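Local coordinates for 6-pyruvoyl tetrahydrobiopterin synthase (Plasmodium vivax, PDB 3LX3), which belongs to the 6-pyruvoyl tetrahydropterin synthase family and binds a zinc ion and 2-amino-1,5-dihydropteridine-4,6-dione in a six-chain assembly, at residues Y67-F71 / S72-E76; P152-T156 / R157-Y161. All coordinates share one frame; numbering follows the deposited sequence. Where two conformers were deposited one is given.

Contact 1 (Y67-F71 / S72-E76); sequences YVIDF and SILKE. With XTN (2-amino-1,5-dihydropteridine-4,6-dione), chain C.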
# COMPACT_ATOMS: atom_id res chain seq x y z
N TYR A 67 -12.48 -3.86 25.30
CA TYR A 67 -12.89 -3.77 23.91
C TYR A 67 -14.21 -3.06 23.74
O TYR A 67 -15.07 -3.15 24.64
CB TYR A 67 -13.13 -5.17 23.34
CG TYR A 67 -11.96 -6.15 23.30
CD1 TYR A 67 -10.64 -5.77 23.39
CD2 TYR A 67 -12.24 -7.51 23.21
CE1 TYR A 67 -9.62 -6.71 23.33
CE2 TYR A 67 -11.23 -8.45 23.14
CZ TYR A 67 -9.94 -8.04 23.19
OH TYR A 67 -8.96 -9.00 23.11
N VAL A 68 -14.41 -2.40 22.59
CA VAL A 68 -15.79 -2.06 22.20
C VAL A 68 -16.51 -3.39 21.93
O VAL A 68 -17.55 -3.70 22.54
CB VAL A 68 -15.89 -1.12 21.02
CG1 VAL A 68 -17.41 -0.90 20.69
CG2 VAL A 68 -15.22 0.23 21.39
N ILE A 69 -15.92 -4.16 21.03
CA ILE A 69 -16.40 -5.50 20.62
C ILE A 69 -15.13 -6.18 20.05
O ILE A 69 -14.25 -5.52 19.46
CB ILE A 69 -17.59 -5.42 19.66
CG1 ILE A 69 -18.06 -6.80 19.23
CG2 ILE A 69 -17.24 -4.57 18.46
CD1 ILE A 69 -19.39 -6.73 18.46
N ASP A 70 -14.98 -7.47 20.29
CA ASP A 70 -13.81 -8.21 19.87
C ASP A 70 -13.63 -8.16 18.34
O ASP A 70 -14.49 -8.61 17.57
CB ASP A 70 -13.99 -9.67 20.33
CG ASP A 70 -12.76 -10.52 20.15
OD1 ASP A 70 -11.81 -10.15 19.44
OD2 ASP A 70 -12.75 -11.61 20.76
N PHE A 71 -12.49 -7.65 17.89
CA PHE A 71 -12.14 -7.66 16.46
C PHE A 71 -12.33 -9.04 15.83
O PHE A 71 -12.69 -9.15 14.64
CB PHE A 71 -10.68 -7.26 16.20
CG PHE A 71 -10.35 -5.78 16.34
CD1 PHE A 71 -10.99 -4.79 15.60
CD2 PHE A 71 -9.29 -5.40 17.14
CE1 PHE A 71 -10.60 -3.44 15.73
CE2 PHE A 71 -8.91 -4.04 17.25
CZ PHE A 71 -9.58 -3.10 16.54
N SER A 72 -12.03 -10.12 16.56
CA SER A 72 -12.09 -11.46 15.94
C SER A 72 -13.51 -11.84 15.49
O SER A 72 -13.69 -12.51 14.48
CB SER A 72 -11.56 -12.52 16.91
OG SER A 72 -10.23 -12.23 17.29
N ILE A 73 -14.52 -11.40 16.24
CA ILE A 73 -15.92 -11.62 15.88
C ILE A 73 -16.23 -10.85 14.61
O ILE A 73 -16.86 -11.37 13.68
CB ILE A 73 -16.88 -11.16 17.04
CG1 ILE A 73 -16.60 -11.96 18.30
CG2 ILE A 73 -18.34 -11.31 16.62
CD1 ILE A 73 -17.35 -11.42 19.55
N LEU A 74 -15.80 -9.59 14.56
CA LEU A 74 -16.02 -8.75 13.38
C LEU A 74 -15.41 -9.39 12.15
O LEU A 74 -16.06 -9.49 11.10
CB LEU A 74 -15.46 -7.33 13.55
CG LEU A 74 -15.94 -6.60 14.79
CD1 LEU A 74 -15.43 -5.15 14.79
CD2 LEU A 74 -17.50 -6.65 14.93
N LYS A 75 -14.18 -9.85 12.27
CA LYS A 75 -13.49 -10.42 11.14
C LYS A 75 -14.19 -11.70 10.67
O LYS A 75 -14.31 -11.92 9.46
CB LYS A 75 -12.05 -10.70 11.48
CG LYS A 75 -11.19 -9.43 11.63
CD LYS A 75 -9.72 -9.79 11.88
CE LYS A 75 -8.77 -8.66 11.51
NZ LYS A 75 -7.33 -8.96 11.90
N GLU A 76 -14.59 -12.53 11.63
CA GLU A 76 -15.24 -13.81 11.31
C GLU A 76 -16.50 -13.57 10.50
O GLU A 76 -16.71 -14.21 9.47
CB GLU A 76 -15.58 -14.58 12.59
CG GLU A 76 -16.32 -15.87 12.37
CD GLU A 76 -16.69 -16.54 13.68
OE1 GLU A 76 -15.83 -16.55 14.59
OE2 GLU A 76 -17.83 -17.04 13.79
N1 XTN C . -10.52 -6.70 19.87
C2 XTN C . -10.50 -5.38 20.14
N2 XTN C . -11.64 -4.65 20.08
N3 XTN C . -9.31 -4.74 20.55
C4 XTN C . -8.14 -5.40 20.61
O4 XTN C . -7.10 -4.77 20.94
N5 XTN C . -7.04 -7.52 20.32
C6 XTN C . -7.10 -8.85 20.04
O6 XTN C . -6.06 -9.53 20.08
C7 XTN C . -8.35 -9.46 19.70
N8 XTN C . -9.44 -8.69 19.66
C4A XTN C . -8.18 -6.76 20.28
C8A XTN C . -9.37 -7.38 19.92
O HOH W 1 -10.46 -12.74 20.30
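Asp70 turns its carboxylate CG anti to the backbone N (chi1 -171°), which carries OD1 over to Ser72 N at the start of helix 71-85. This is an N-cap. Ser72 N donates to Asp70 OD1 at 2.9 Å, nearly straight at 161°, and meets it from above the carboxylate plane. Water 1 donates to Asp70 OD2 and also bonds Ser72 OG.

The same loop lines the pocket for 2-amino-1,5-dihydropteridine-4,6-dione (XTN). The ligand lies between the Tyr67 and Phe71 rings, one over each face. XTN N1 is over the centre of the Tyr67 ring, 3.4 Å from its plane. Phe71 has CG anti to its carbonyl carbon (chi1 -75°), which sets its ring over the ligand face opposite Tyr67, with XTN N2 offset toward the rim. XTN N2 also donates to Ile69 O at 2.8 Å. Thr134 and Glu135 of the second subunit bond the ligand too, so two chains build the pocket.

Behind the cap the packing is apolar. Ile69 and Leu74 cross at an angle, with Ile69 CD1 4.0 Å from Leu74 CD2. Ile73 CD1 rests on Asp70 CB. Lys75 N donates to Phe71 O, an early helical bond. The Lys75 ammonium bonds Ser171 and Gln172 of the second subunit. On the ligand side, Asp70 OD1 lies 2.8 Å from XTN N8.

Contact 2 (P152-T156 / R157-Y161); sequences PFLKT and RSVNY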
# COMPACT_ATOMS: atom_id res chain seq x y z
N PRO A 152 -29.13 -7.58 18.59
CA PRO A 152 -29.11 -7.53 20.05
C PRO A 152 -27.73 -7.68 20.67
O PRO A 152 -27.43 -7.04 21.66
CB PRO A 152 -30.01 -8.72 20.47
CG PRO A 152 -30.93 -8.88 19.36
CD PRO A 152 -30.21 -8.44 18.09
N PHE A 153 -26.88 -8.52 20.07
CA PHE A 153 -25.51 -8.65 20.55
C PHE A 153 -24.76 -7.34 20.39
O PHE A 153 -24.04 -6.92 21.32
CB PHE A 153 -24.75 -9.78 19.85
CG PHE A 153 -23.31 -9.89 20.28
CD1 PHE A 153 -22.98 -10.18 21.60
CD2 PHE A 153 -22.28 -9.69 19.37
CE1 PHE A 153 -21.65 -10.28 22.00
CE2 PHE A 153 -20.97 -9.78 19.76
CZ PHE A 153 -20.65 -10.06 21.07
N LEU A 154 -24.91 -6.68 19.24
CA LEU A 154 -24.26 -5.38 19.04
C LEU A 154 -24.70 -4.40 20.14
O LEU A 154 -23.88 -3.66 20.71
CB LEU A 154 -24.55 -4.82 17.64
CG LEU A 154 -23.82 -5.52 16.49
CD1 LEU A 154 -24.49 -5.29 15.14
CD2 LEU A 154 -22.41 -5.02 16.41
N LYS A 155 -25.98 -4.40 20.45
CA LYS A 155 -26.45 -3.50 21.49
C LYS A 155 -25.94 -3.85 22.90
O LYS A 155 -25.68 -2.94 23.70
CB LYS A 155 -27.97 -3.35 21.41
CG LYS A 155 -28.37 -2.66 20.09
CD LYS A 155 -29.80 -2.17 20.04
CE LYS A 155 -30.04 -0.95 20.93
NZ LYS A 155 -29.30 0.28 20.56
N THR A 156 -25.75 -5.14 23.20
CA THR A 156 -25.13 -5.52 24.48
C THR A 156 -23.72 -4.94 24.62
O THR A 156 -23.24 -4.70 25.74
CB THR A 156 -25.06 -7.08 24.73
OG1 THR A 156 -24.09 -7.73 23.88
CG2 THR A 156 -26.42 -7.73 24.60
N ARG A 157 -23.04 -4.78 23.49
CA ARG A 157 -21.67 -4.22 23.48
C ARG A 157 -21.61 -2.69 23.41
O ARG A 157 -20.55 -2.11 23.41
CB ARG A 157 -20.88 -4.81 22.30
CG ARG A 157 -20.67 -6.33 22.40
CD ARG A 157 -19.88 -6.76 23.64
NE ARG A 157 -18.61 -6.07 23.77
CZ ARG A 157 -17.65 -6.41 24.65
NH1 ARG A 157 -17.79 -7.48 25.44
NH2 ARG A 157 -16.55 -5.72 24.73
N SER A 158 -22.79 -2.06 23.34
CA SER A 158 -22.96 -0.60 23.27
C SER A 158 -22.76 -0.01 21.87
O SER A 158 -22.70 1.21 21.71
CB SER A 158 -22.12 0.17 24.28
OG SER A 158 -20.81 0.37 23.89
N VAL A 159 -22.66 -0.86 20.86
CA VAL A 159 -22.44 -0.38 19.50
C VAL A 159 -23.67 0.41 19.05
O VAL A 159 -24.78 -0.07 19.21
CB VAL A 159 -22.15 -1.54 18.54
CG1 VAL A 159 -22.04 -1.03 17.07
CG2 VAL A 159 -20.82 -2.19 18.93
N ASN A 160 -23.45 1.62 18.55
CA ASN A 160 -24.55 2.45 18.04
C ASN A 160 -24.42 2.93 16.59
O ASN A 160 -25.24 3.73 16.12
CB ASN A 160 -24.86 3.61 18.96
CG ASN A 160 -23.81 4.67 18.97
OD1 ASN A 160 -22.81 4.61 18.30
ND2 ASN A 160 -24.09 5.73 19.72
N TYR A 161 -23.42 2.41 15.89
CA TYR A 161 -23.15 2.84 14.53
C TYR A 161 -22.39 1.75 13.80
O TYR A 161 -21.40 1.22 14.33
CB TYR A 161 -22.29 4.09 14.57
CG TYR A 161 -21.93 4.69 13.23
CD1 TYR A 161 -22.80 5.55 12.57
CD2 TYR A 161 -20.71 4.42 12.64
CE1 TYR A 161 -22.44 6.11 11.32
CE2 TYR A 161 -20.35 4.97 11.40
CZ TYR A 161 -21.22 5.83 10.78
OH TYR A 161 -20.93 6.38 9.55
O HOH W 2 -26.51 0.58 21.21
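Phe153 and Arg157 run side by side and point the same way, at the end of helix 151-156. The helix closes in a Schellman motif, with Ser158 at positive phi (80°). Arg157 CG lies over one face of the Phe153 ring. It sits 4.2 Å from the ring centroid, displaced toward the rim, a CH-pi contact. The guanidinium plane is 44° from the ring plane; it is CG, not the guanidinium group, that meets the ring. Bends at chi2 and chi3 turn the arginine chain beyond CG. Its guanidinium group has partners outside this turn: NE bonds Val68 O, and NH2 forms a salt bridge with Asp65.

Leu154 and Val159 meet across the turn on the buried side. Leu154 CD2 lies 4.1 Å from Val159 CG1. The same two residues are joined through the backbone, where Val159 N donates to Leu154 O at 3.1 Å. This bond and the one from Ser158 N to Lys155 O are the two that run back into the last turn and make the Schellman motif.

Thr156 places OG1 between its backbone N and carbonyl carbon (chi1 72°), which turns the hydroxyl back to the preceding turn. OG1 donates to Phe153 O at 2.7 Å, in the carbonyl plane and on a lone pair. Arg157 N donates to the same oxygen at 3.2 Å, giving it two donors. On the outer side Lys155 NZ forms a salt bridge with the C-terminal carboxylate of Ile180. A water accepts from Lys155 NZ and donates to Val159 O at 2.7 Å.

How the contacts relate
Contact 1 begins helix 71-85 and contact 2 ends helix 151-156. They come in series along the chain, yet their centres are 12 Å apart and they touch. Arg157 of contact 2 reaches the loop of contact 1, where Arg157 NH2 lies 3.0 Å from Tyr67 O, a weak hydrogen bond. Phe153 supplies the apolar part of the join: its CE2 is 3.7 Å from Ile69 CD1, and its CZ is 3.9 Å from Ile73 CD1. Only contact 1 touches XTN directly. Contact 2 lies behind the pocket, with the Arg157 side chain about 7 Å from the ligand, consistent with a second-shell place.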